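Local coordinates for protein imidazoleglycerol-phosphate dehydratase (Pyrococcus furiosus, PDB 5DNL) that catalyses the dehydration of imidazoleglycerol phosphate to imidazoleacetol phosphate, step six of histidine biosynthesis, in a manganese-dependent active site assembled between subunits of a 24-chain particle, at residues Arg3-Thr8 with His53-Asp57; Gly18-Asp24 with Met42-Tyr48; Asp94-Tyr100 with Leu130-His135. All coordinates share one frame; numbering follows the deposited sequence.

Contact 1 brings together the inhibitor-binding E7 and the metal ligands H53 and E56. Contact 2, its centre about 12 Å from that of contact 1, touches it directly through W55 on D24 and L54 on A46. Contact 3 lies about 21 Å from contact 1 and 24 Å from contact 2, centre to centre, and on the opposite side of the chain's centre from contact 2. Its R98 serves a different site: the inhibitor held at contact 1 is hydrogen-bonded by R98 of a second subunit, so equivalents of contacts 1 and 3 meet across a subunit boundary, and one active site draws on parts that lie far apart in each chain.

Contact 1: residues Arg3-Thr8 with His53-Asp57; sequences RTTKET and HLWED. With MN (manganese (II) ion), chain E; MN (manganese (II) ion), chain D; 5DL ([(2S)-2-hydroxy-3-(1H-1,2,4-triazol-1-yl)propyl]phosphonic acid), chain F.
R3 extends from strand 2-4 with CG opposite the backbone N (chi1 -176°), D57 of helix 51-69 folds its carboxylate beside its own N, and the two ends meet. NH1 of R3 lies 3.2 Å from OD2 of D57 in a salt bridge, the guanidinium and carboxylate planes being 62° apart. A water bound by NH2 of R3 and donating to OD1 of D57 adds a second link. OD2 is gripped further: OG1 of T8 donates to its anti lone pair at 2.6 Å, and another water donates to it while bridging OG1 of T5 and OE1 of E7. T5 OG1 also accepts from N of E7 at 2.9 Å in an ST turn that probably helps hold E7's carboxylate over the ring of H53. The two stack rather than bond, planes 4° apart, OE1 above the ring centre, while ND1 of H53 is hydrogen-bonded to D49. OE2 of E7 comes 2.8 Å from O13 of the inhibitor, and H53 NE2 binds one manganese ion at 2.4 Å. Were D57 replaced by alanine, R3 would probably lose this countercharge and T8 the acceptor of its hydroxyl, and the turn carrying E7 would be freer to shift. H29, H145 and E149 of a third subunit complete that metal site, R3 pairs by backbone with I10 of strand 8-14, and L54 packs on helix 25-38 and strand 42-48.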
loop_
_atom_site.group_PDB
_atom_site.type_symbol
_atom_site.label_atom_id
_atom_site.label_comp_id
_atom_site.label_asym_id
_atom_site.label_seq_id
_atom_site.Cartn_x
_atom_site.Cartn_y
_atom_site.Cartn_z
ATOM N N ARG A 3 29.789 40.783 -26.082
ATOM C CA ARG A 3 28.828 39.990 -26.823
ATOM C C ARG A 3 27.556 40.794 -26.921
ATOM O O ARG A 3 27.013 41.213 -25.895
ATOM C CB ARG A 3 28.572 38.653 -26.135
ATOM C CG ARG A 3 27.651 37.733 -26.908
ATOM C CD ARG A 3 27.419 36.420 -26.163
ATOM N NE ARG A 3 26.495 35.504 -26.831
ATOM C CZ ARG A 3 25.168 35.518 -26.720
ATOM N NH1 ARG A 3 24.530 36.439 -26.015
ATOM N NH2 ARG A 3 24.453 34.598 -27.362
ATOM N N THR A 4 27.085 41.019 -28.146
ATOM C CA THR A 4 25.936 41.869 -28.380
ATOM C C THR A 4 24.918 41.163 -29.257
ATOM O O THR A 4 25.256 40.638 -30.315
ATOM C CB THR A 4 26.360 43.188 -29.069
ATOM O OG1 THR A 4 27.467 43.764 -28.354
ATOM C CG2 THR A 4 25.199 44.178 -29.122
ATOM N N THR A 5 23.676 41.126 -28.793
ATOM C CA THR A 5 22.553 40.661 -29.595
ATOM C C THR A 5 21.478 41.721 -29.546
ATOM O O THR A 5 21.637 42.759 -28.889
ATOM C CB THR A 5 21.962 39.312 -29.081
ATOM O OG1 THR A 5 21.220 39.537 -27.889
ATOM C CG2 THR A 5 23.051 38.283 -28.827
ATOM N N LYS A 6 20.349 41.456 -30.194
ATOM C CA LYS A 6 19.196 42.335 -30.051
ATOM C C LYS A 6 18.562 42.298 -28.652
ATOM O O LYS A 6 17.752 43.168 -28.340
ATOM C CB LYS A 6 18.134 42.029 -31.117
ATOM C CG LYS A 6 18.627 42.288 -32.534
ATOM C CD LYS A 6 17.573 41.975 -33.585
ATOM C CE LYS A 6 18.101 42.218 -34.986
ATOM N NZ LYS A 6 17.074 41.931 -36.026
ATOM N N GLU A 7 18.910 41.300 -27.829
ATOM C CA GLU A 7 18.381 41.152 -26.465
ATOM C C GLU A 7 19.276 41.743 -25.384
ATOM O O GLU A 7 18.783 42.327 -24.414
ATOM C CB GLU A 7 18.183 39.654 -26.162
ATOM C CG GLU A 7 17.181 38.972 -27.078
ATOM C CD GLU A 7 17.186 37.462 -26.965
ATOM O OE1 GLU A 7 18.065 36.896 -26.307
ATOM O OE2 GLU A 7 16.291 36.834 -27.576
ATOM N N THR A 8 20.580 41.541 -25.519
ATOM C CA THR A 8 21.550 41.904 -24.473
ATOM C C THR A 8 22.836 42.482 -25.065
ATOM O O THR A 8 23.180 42.196 -26.209
ATOM C CB THR A 8 21.966 40.708 -23.581
ATOM O OG1 THR A 8 22.634 39.736 -24.380
ATOM C CG2 THR A 8 20.760 40.076 -22.889
ATOM N N HIS A 53 17.622 36.230 -20.270
ATOM C CA HIS A 53 18.604 36.546 -21.306
ATOM C C HIS A 53 19.888 37.112 -20.672
ATOM O O HIS A 53 20.987 36.788 -21.094
ATOM C CB HIS A 53 18.064 37.523 -22.335
ATOM C CG HIS A 53 16.876 37.019 -23.099
ATOM N ND1 HIS A 53 15.973 37.872 -23.690
ATOM C CD2 HIS A 53 16.438 35.769 -23.377
ATOM C CE1 HIS A 53 15.034 37.177 -24.297
ATOM N NE2 HIS A 53 15.304 35.898 -24.140
ATOM N N LEU A 54 19.745 37.958 -19.659
ATOM C CA LEU A 54 20.898 38.475 -18.935
ATOM C C LEU A 54 21.733 37.393 -18.284
ATOM O O LEU A 54 22.939 37.324 -18.462
ATOM C CB LEU A 54 20.465 39.471 -17.867
ATOM C CG LEU A 54 21.552 39.986 -16.942
ATOM C CD1 LEU A 54 22.536 40.880 -17.698
ATOM C CD2 LEU A 54 20.941 40.693 -15.743
ATOM N N TRP A 55 21.093 36.533 -17.494
ATOM C CA TRP A 55 21.844 35.500 -16.760
ATOM C C TRP A 55 22.578 34.538 -17.701
ATOM O O TRP A 55 23.740 34.189 -17.489
ATOM C CB TRP A 55 20.942 34.752 -15.756
ATOM C CG TRP A 55 20.644 35.540 -14.503
ATOM C CD1 TRP A 55 20.024 36.761 -14.426
ATOM C CD2 TRP A 55 20.980 35.174 -13.151
ATOM N NE1 TRP A 55 19.946 37.161 -13.117
ATOM C CE2 TRP A 55 20.521 36.214 -12.318
ATOM C CE3 TRP A 55 21.605 34.056 -12.564
ATOM C CZ2 TRP A 55 20.676 36.180 -10.936
ATOM C CZ3 TRP A 55 21.749 34.024 -11.195
ATOM C CH2 TRP A 55 21.293 35.081 -10.399
ATOM N N GLU A 56 21.871 34.075 -18.725
ATOM C CA GLU A 56 22.457 33.166 -19.703
ATOM C C GLU A 56 23.590 33.867 -20.453
ATOM O O GLU A 56 24.668 33.290 -20.607
ATOM C CB GLU A 56 21.376 32.718 -20.685
ATOM C CG GLU A 56 21.914 31.922 -21.852
ATOM C CD GLU A 56 20.837 31.215 -22.637
ATOM O OE1 GLU A 56 19.637 31.378 -22.314
ATOM O OE2 GLU A 56 21.201 30.520 -23.603
ATOM N N ASP A 57 23.347 35.091 -20.935
ATOM C CA ASP A 57 24.335 35.748 -21.779
ATOM C C ASP A 57 25.567 36.223 -20.995
ATOM O O ASP A 57 26.676 36.220 -21.521
ATOM C CB ASP A 57 23.672 36.870 -22.544
ATOM C CG ASP A 57 22.620 36.362 -23.540
ATOM O OD1 ASP A 57 22.355 35.123 -23.644
ATOM O OD2 ASP A 57 22.041 37.219 -24.229
HETATM MN MN MN E . 13.954 34.243 -25.151
HETATM MN MN MN D . 17.959 29.982 -22.147
HETATM N N1 5DL F . 15.376 32.583 -24.667
HETATM C C3 5DL F . 16.944 31.028 -25.093
HETATM N N2 5DL F . 16.048 31.867 -25.626
HETATM C C8 5DL F . 15.880 33.322 -29.169
HETATM C C7 5DL F . 16.112 33.351 -27.657
HETATM C C6 5DL F . 15.818 31.982 -27.062
HETATM C C5 5DL F . 15.919 32.134 -23.530
HETATM O O10 5DL F . 18.266 32.186 -29.621
HETATM P P9 5DL F . 16.858 32.115 -30.107
HETATM O O11 5DL F . 16.692 32.477 -31.563
HETATM O O12 5DL F . 16.275 30.727 -29.885
HETATM O O13 5DL F . 15.275 34.329 -27.022
HETATM N N4 5DL F . 16.870 31.194 -23.738
HETATM O O HOH W 1 21.809 34.349 -26.173
HETATM O O HOH W 2 20.778 37.318 -26.493
HETATM O O HOH W 3 18.980 29.107 -23.893
#

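Contact 2: residues Gly18-Asp24 with Met42-Tyr48; sequences GEIKTND and MRITATY
The carbonyl oxygen of E19 is gripped twice by the neighbouring strand. I44 sends its N-H to it at 2.9 Å, with an angle of 165° at the hydrogen and in the plane of the carbonyl, and CA of R43 adds a CA-H...O contact. The same alternation continues one step on: the N of K21 meets O of I44 at 2.9 Å along a nearly straight line, and CA of I20 approaches that oxygen too. Farther along, the bond from A46 N to K21 O, 3.3 Å, is weak, and the pairing gives way as the chain turns at T22. This is parallel pairing, I20 beside I44 and K21 beside T45. On the face carrying the isoleucines, CG2 of I20 lies 4.3 Å from CB of I44, and the side chains of T22 and I44 lie side by side, their CG2 methyls in contact. Beyond the turn, CG of Y48 stands between the backbone N and the carbonyl carbon (chi1 69°), sending the ring toward the turn, which it meets with its edge: CE1 lies 3.3 Å from O of T22, and OH donates to O of N23 at 3.0 Å from well above the carbonyl plane. T22 OG1 accepts from D24 N in an ST turn and is also bonded to D28, while D24 caps helix 25-38 through OD1 and forms a salt bridge with R51 through OD2. The segments contain the two parallel strands, 20-21 and 42-48, of a beta-alpha-beta unit joined by that helix. Chemically, backbone bonds set the strand register, whereas polar side chains probably help hold the turn where regular pairing ends, which would tie the start of the helix to the second strand.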
loop_
_atom_site.group_PDB
_atom_site.type_symbol
_atom_site.label_atom_id
_atom_site.label_comp_id
_atom_site.label_asym_id
_atom_site.label_seq_id
_atom_site.Cartn_x
_atom_site.Cartn_y
_atom_site.Cartn_z
ATOM N N GLY A 18 37.253 47.446 -11.718
ATOM C CA GLY A 18 36.070 48.084 -12.245
ATOM C C GLY A 18 34.841 47.596 -11.535
ATOM O O GLY A 18 34.923 46.797 -10.602
ATOM N N GLU A 19 33.708 48.113 -11.976
ATOM C CA GLU A 19 32.429 47.807 -11.362
ATOM C C GLU A 19 31.835 46.535 -11.978
ATOM O O GLU A 19 32.136 46.175 -13.113
ATOM C CB GLU A 19 31.465 48.986 -11.537
ATOM C CG GLU A 19 30.965 49.222 -12.965
ATOM C CD GLU A 19 30.190 50.520 -13.135
ATOM O OE1 GLU A 19 29.966 51.254 -12.143
ATOM O OE2 GLU A 19 29.781 50.794 -14.282
ATOM N N ILE A 20 30.992 45.878 -11.195
ATOM C CA ILE A 20 30.084 44.847 -11.698
ATOM C C ILE A 20 28.689 45.439 -11.597
ATOM O O ILE A 20 28.132 45.544 -10.505
ATOM C CB ILE A 20 30.203 43.545 -10.894
ATOM C CG1 ILE A 20 31.619 42.981 -11.060
ATOM C CG2 ILE A 20 29.124 42.551 -11.337
ATOM C CD1 ILE A 20 31.894 41.732 -10.250
ATOM N N LYS A 21 28.133 45.818 -12.748
ATOM C CA LYS A 21 26.855 46.501 -12.830
ATOM C C LYS A 21 26.059 45.967 -13.991
ATOM O O LYS A 21 26.238 46.376 -15.131
ATOM C CB LYS A 21 27.065 48.014 -12.991
ATOM C CG LYS A 21 27.677 48.683 -11.781
ATOM C CD LYS A 21 26.723 48.746 -10.602
ATOM C CE LYS A 21 27.426 49.273 -9.364
ATOM N NZ LYS A 21 26.480 49.344 -8.218
ATOM N N THR A 22 25.172 45.023 -13.698
ATOM C CA THR A 22 24.345 44.391 -14.720
ATOM C C THR A 22 22.922 44.898 -14.770
ATOM O O THR A 22 22.146 44.445 -15.617
ATOM C CB THR A 22 24.263 42.880 -14.457
ATOM O OG1 THR A 22 23.571 42.642 -13.223
ATOM C CG2 THR A 22 25.638 42.260 -14.403
ATOM N N ASN A 23 22.566 45.807 -13.873
ATOM C CA ASN A 23 21.173 46.239 -13.660
ATOM C C ASN A 23 20.266 45.145 -13.073
ATOM O O ASN A 23 19.053 45.214 -13.187
ATOM C CB ASN A 23 20.575 46.867 -14.933
ATOM C CG ASN A 23 21.374 48.057 -15.401
ATOM O OD1 ASN A 23 21.485 49.046 -14.680
ATOM N ND2 ASN A 23 21.977 47.953 -16.585
ATOM N N ASP A 24 20.877 44.155 -12.410
ATOM C CA ASP A 24 20.159 43.145 -11.640
ATOM C C ASP A 24 20.973 43.011 -10.340
ATOM O O ASP A 24 22.109 42.523 -10.380
ATOM C CB ASP A 24 20.142 41.853 -12.462
ATOM C CG ASP A 24 19.532 40.670 -11.732
ATOM O OD1 ASP A 24 19.568 40.614 -10.499
ATOM O OD2 ASP A 24 19.039 39.774 -12.416
ATOM N N MET A 42 37.469 42.035 -12.052
ATOM C CA MET A 42 36.841 42.138 -13.358
ATOM C C MET A 42 35.841 43.279 -13.435
ATOM O O MET A 42 35.272 43.715 -12.434
ATOM C CB MET A 42 36.213 40.801 -13.793
ATOM C CG MET A 42 35.224 40.194 -12.825
ATOM S SD MET A 42 34.670 38.544 -13.375
ATOM C CE MET A 42 36.036 37.475 -12.961
ATOM N N ARG A 43 35.665 43.765 -14.659
ATOM C CA ARG A 43 34.700 44.788 -14.960
ATOM C C ARG A 43 33.612 44.117 -15.766
ATOM O O ARG A 43 33.903 43.465 -16.742
ATOM C CB ARG A 43 35.347 45.895 -15.792
ATOM C CG ARG A 43 34.379 46.992 -16.222
ATOM C CD ARG A 43 35.124 48.186 -16.799
ATOM N NE ARG A 43 34.206 49.216 -17.286
ATOM C CZ ARG A 43 33.585 49.216 -18.470
ATOM N NH1 ARG A 43 33.758 48.233 -19.357
ATOM N NH2 ARG A 43 32.773 50.226 -18.776
ATOM N N ILE A 44 32.367 44.257 -15.324
ATOM C CA ILE A 44 31.232 43.672 -16.025
ATOM C C ILE A 44 30.150 44.728 -16.125
ATOM O O ILE A 44 29.750 45.311 -15.123
ATOM C CB ILE A 44 30.693 42.407 -15.300
ATOM C CG1 ILE A 44 31.778 41.334 -15.193
ATOM C CG2 ILE A 44 29.468 41.864 -16.045
ATOM C CD1 ILE A 44 31.363 40.088 -14.433
ATOM N N THR A 45 29.677 44.973 -17.343
ATOM C CA THR A 45 28.561 45.875 -17.579
ATOM C C THR A 45 27.581 45.176 -18.513
ATOM O O THR A 45 27.999 44.432 -19.393
ATOM C CB THR A 45 29.011 47.226 -18.181
ATOM O OG1 THR A 45 29.601 47.018 -19.462
ATOM C CG2 THR A 45 30.017 47.891 -17.275
ATOM N N ALA A 46 26.294 45.400 -18.306
ATOM C CA ALA A 46 25.276 44.819 -19.167
ATOM C C ALA A 46 24.048 45.693 -19.311
ATOM O O ALA A 46 23.662 46.410 -18.384
ATOM C CB ALA A 46 24.847 43.467 -18.611
ATOM N N THR A 47 23.413 45.577 -20.472
ATOM C CA THR A 47 22.034 45.961 -20.653
ATOM C C THR A 47 21.287 44.723 -21.141
ATOM O O THR A 47 21.870 43.848 -21.785
ATOM C CB THR A 47 21.871 47.139 -21.633
ATOM O OG1 THR A 47 22.429 46.810 -22.898
ATOM C CG2 THR A 47 22.575 48.385 -21.084
ATOM N N TYR A 48 20.003 44.657 -20.823
ATOM C CA TYR A 48 19.209 43.488 -21.145
ATOM C C TYR A 48 17.729 43.821 -21.206
ATOM O O TYR A 48 17.277 44.814 -20.631
ATOM C CB TYR A 48 19.435 42.402 -20.073
ATOM C CG TYR A 48 18.861 42.732 -18.715
ATOM C CD1 TYR A 48 19.587 43.470 -17.782
ATOM C CD2 TYR A 48 17.613 42.254 -18.332
ATOM C CE1 TYR A 48 19.055 43.756 -16.528
ATOM C CE2 TYR A 48 17.066 42.555 -17.098
ATOM C CZ TYR A 48 17.810 43.297 -16.195
ATOM O OH TYR A 48 17.297 43.567 -14.949
#

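Contact 3: residues Asp94-Tyr100 with Leu130-His135; sequences DISNRPY and LRATIH. With 5DL ([(2S)-2-hydroxy-3-(1H-1,2,4-triazol-1-yl)propyl]phosphonic acid), chain I.
T133 lies between two parts of the 94-100 segment. On one side it forms an antiparallel hydrogen-bonded pair with D94: N of D94 reaches O of T133 at 2.9 Å, and N of T133 reaches O of D94 at 2.8 Å. On the other, Y100 runs parallel to it, taking A132 O with its N and giving its O to I134 N at 2.9 Å. The intervening loop closes over the hydroxyl of T133, whose OG1 sits 2.8 Å from OG of S96, accepts from one water and donates to another that in turn donates to O of R98. At the loop's outer corner N97, its CG opposite the backbone N (chi1 -158°), lies alongside R131. OD1 of N97 takes NE of R131 at 2.8 Å within the guanidinium plane, although the amide is turned 79° from that plane, and N97 N bonds R131 O. I95 packs inward, with CG1 against CD2 of L130, and L159 touches both.

R98, equally in the first shell and bent at its third torsion, directs NH1 to O10 of the inhibitor's phosphonate at 2.8 Å and NH2 to O12 at 3.1 Å. Behind it, R98 N bonds S96 OG in an ST turn, the water shared by T133 OG1 and D94 OD2 accepts from NH2, D85 of a fourth subunit forms a salt bridge with NE, and D94 OD1 pairs with R76, which also hydrogen-bonds the inhibitor. The two carboxylates probably balance the arginines' charge, while the loop presents R98 as a two-pronged donor, consistent with a pocket receiving the substrate's phosphate.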
loop_
_atom_site.group_PDB
_atom_site.type_symbol
_atom_site.label_atom_id
_atom_site.label_comp_id
_atom_site.label_asym_id
_atom_site.label_seq_id
_atom_site.Cartn_x
_atom_site.Cartn_y
_atom_site.Cartn_z
ATOM N N ASP A 94 35.493 20.691 -15.027
ATOM C CA ASP A 94 36.503 20.130 -15.922
ATOM C C ASP A 94 36.461 20.973 -17.194
ATOM O O ASP A 94 35.459 20.937 -17.927
ATOM C CB ASP A 94 36.200 18.648 -16.181
ATOM C CG ASP A 94 37.000 18.051 -17.295
ATOM O OD1 ASP A 94 37.859 18.751 -17.859
ATOM O OD2 ASP A 94 36.755 16.859 -17.626
ATOM N N ILE A 95 37.534 21.729 -17.479
ATOM C CA ILE A 95 37.629 22.517 -18.696
ATOM C C ILE A 95 38.012 21.552 -19.824
ATOM O O ILE A 95 39.154 21.452 -20.276
ATOM C CB ILE A 95 38.590 23.724 -18.551
ATOM C CG1 ILE A 95 38.211 24.547 -17.313
ATOM C CG2 ILE A 95 38.548 24.584 -19.791
ATOM C CD1 ILE A 95 39.115 25.742 -17.041
ATOM N N SER A 96 36.989 20.812 -20.244
ATOM C CA SER A 96 37.112 19.604 -21.049
ATOM C C SER A 96 36.937 19.810 -22.552
ATOM O O SER A 96 37.172 18.878 -23.314
ATOM C CB SER A 96 35.967 18.678 -20.639
ATOM O OG SER A 96 34.729 19.368 -20.803
ATOM N N ASN A 97 36.473 20.997 -22.967
ATOM C CA ASN A 97 35.985 21.229 -24.311
ATOM C C ASN A 97 34.756 20.363 -24.673
ATOM O O ASN A 97 34.469 20.109 -25.841
ATOM C CB ASN A 97 37.105 21.053 -25.342
ATOM C CG ASN A 97 36.824 21.778 -26.637
ATOM O OD1 ASN A 97 36.141 22.800 -26.667
ATOM N ND2 ASN A 97 37.307 21.217 -27.733
ATOM N N ARG A 98 34.009 19.945 -23.653
ATOM C CA ARG A 98 32.793 19.158 -23.828
ATOM C C ARG A 98 31.671 19.849 -23.053
ATOM O O ARG A 98 31.430 19.516 -21.889
ATOM C CB ARG A 98 32.958 17.712 -23.333
ATOM C CG ARG A 98 33.913 16.869 -24.151
ATOM C CD ARG A 98 33.858 15.408 -23.727
ATOM N NE ARG A 98 34.416 15.160 -22.410
ATOM C CZ ARG A 98 35.636 14.668 -22.152
ATOM N NH1 ARG A 98 36.475 14.327 -23.127
ATOM N NH2 ARG A 98 36.012 14.479 -20.903
ATOM N N PRO A 99 30.999 20.851 -23.649
ATOM C CA PRO A 99 30.011 21.591 -22.846
ATOM C C PRO A 99 28.951 20.692 -22.216
ATOM O O PRO A 99 28.342 19.854 -22.899
ATOM C CB PRO A 99 29.367 22.552 -23.839
ATOM C CG PRO A 99 30.438 22.749 -24.857
ATOM C CD PRO A 99 31.164 21.455 -24.981
ATOM N N TYR A 100 28.766 20.879 -20.916
ATOM C CA TYR A 100 27.809 20.108 -20.130
ATOM C C TYR A 100 27.601 20.807 -18.800
ATOM O O TYR A 100 28.572 21.216 -18.178
ATOM C CB TYR A 100 28.352 18.721 -19.819
ATOM C CG TYR A 100 27.434 17.851 -19.004
ATOM C CD1 TYR A 100 26.363 17.202 -19.593
ATOM C CD2 TYR A 100 27.638 17.682 -17.646
ATOM C CE1 TYR A 100 25.500 16.410 -18.839
ATOM C CE2 TYR A 100 26.800 16.865 -16.895
ATOM C CZ TYR A 100 25.742 16.246 -17.503
ATOM O OH TYR A 100 24.901 15.449 -16.740
ATOM N N LEU A 130 32.814 28.814 -21.967
ATOM C CA LEU A 130 34.135 28.298 -21.579
ATOM C C LEU A 130 34.479 27.000 -22.295
ATOM O O LEU A 130 35.665 26.738 -22.561
ATOM C CB LEU A 130 34.219 28.142 -20.061
ATOM C CG LEU A 130 35.487 27.575 -19.437
ATOM C CD1 LEU A 130 36.695 28.439 -19.824
ATOM C CD2 LEU A 130 35.315 27.423 -17.939
ATOM N N ARG A 131 33.439 26.224 -22.630
ATOM C CA ARG A 131 33.520 24.865 -23.203
ATOM C C ARG A 131 34.059 23.915 -22.140
ATOM O O ARG A 131 35.224 23.486 -22.158
ATOM C CB ARG A 131 34.269 24.796 -24.544
ATOM C CG ARG A 131 33.809 25.879 -25.509
ATOM C CD ARG A 131 34.386 25.743 -26.909
ATOM N NE ARG A 131 35.832 25.567 -26.953
ATOM C CZ ARG A 131 36.754 26.523 -27.067
ATOM N NH1 ARG A 131 36.435 27.807 -27.132
ATOM N NH2 ARG A 131 38.031 26.175 -27.113
ATOM N N ALA A 132 33.178 23.633 -21.177
ATOM C CA ALA A 132 33.535 22.952 -19.952
ATOM C C ALA A 132 32.377 22.106 -19.440
ATOM O O ALA A 132 31.212 22.358 -19.781
ATOM C CB ALA A 132 33.950 23.960 -18.884
ATOM N N THR A 133 32.760 21.144 -18.604
ATOM C CA THR A 133 31.853 20.314 -17.816
ATOM C C THR A 133 31.700 20.963 -16.447
ATOM O O THR A 133 32.690 21.156 -15.756
ATOM C CB THR A 133 32.498 18.917 -17.635
ATOM O OG1 THR A 133 32.885 18.358 -18.908
ATOM C CG2 THR A 133 31.579 17.951 -16.920
ATOM N N ILE A 134 30.469 21.226 -16.009
ATOM C CA ILE A 134 30.213 21.855 -14.701
ATOM C C ILE A 134 29.115 21.119 -13.951
ATOM O O ILE A 134 28.001 20.998 -14.463
ATOM C CB ILE A 134 29.810 23.324 -14.862
ATOM C CG1 ILE A 134 30.882 24.091 -15.645
ATOM C CG2 ILE A 134 29.592 23.954 -13.486
ATOM C CD1 ILE A 134 30.584 25.559 -15.864
ATOM N N HIS A 135 29.445 20.643 -12.747
ATOM C CA HIS A 135 28.486 20.053 -11.833
ATOM C C HIS A 135 28.296 20.985 -10.647
ATOM O O HIS A 135 29.278 21.431 -10.034
ATOM C CB HIS A 135 28.987 18.728 -11.292
ATOM C CG HIS A 135 28.930 17.612 -12.273
ATOM N ND1 HIS A 135 27.909 16.698 -12.275
ATOM C CD2 HIS A 135 29.782 17.242 -13.258
ATOM C CE1 HIS A 135 28.111 15.828 -13.251
ATOM N NE2 HIS A 135 29.247 16.122 -13.846
HETATM N N1 5DL I . 36.327 8.674 -22.510
HETATM C C3 5DL I . 35.343 10.711 -22.619
HETATM N N2 5DL I . 36.429 10.025 -22.290
HETATM C C8 5DL I . 40.017 11.276 -21.860
HETATM C C7 5DL I . 38.867 10.546 -22.575
HETATM C C6 5DL I . 37.629 10.627 -21.731
HETATM C C5 5DL I . 35.081 8.564 -23.012
HETATM O O10 5DL I . 39.201 13.635 -22.854
HETATM P P9 5DL I . 39.775 13.059 -21.601
HETATM O O11 5DL I . 41.141 13.643 -21.272
HETATM O O12 5DL I . 38.829 13.222 -20.416
HETATM O O13 5DL I . 39.217 9.172 -22.786
HETATM N N4 5DL I . 34.489 9.784 -23.078
HETATM O O HOH W 4 34.389 15.953 -18.655
HETATM O O HOH W 5 31.113 17.321 -20.306
#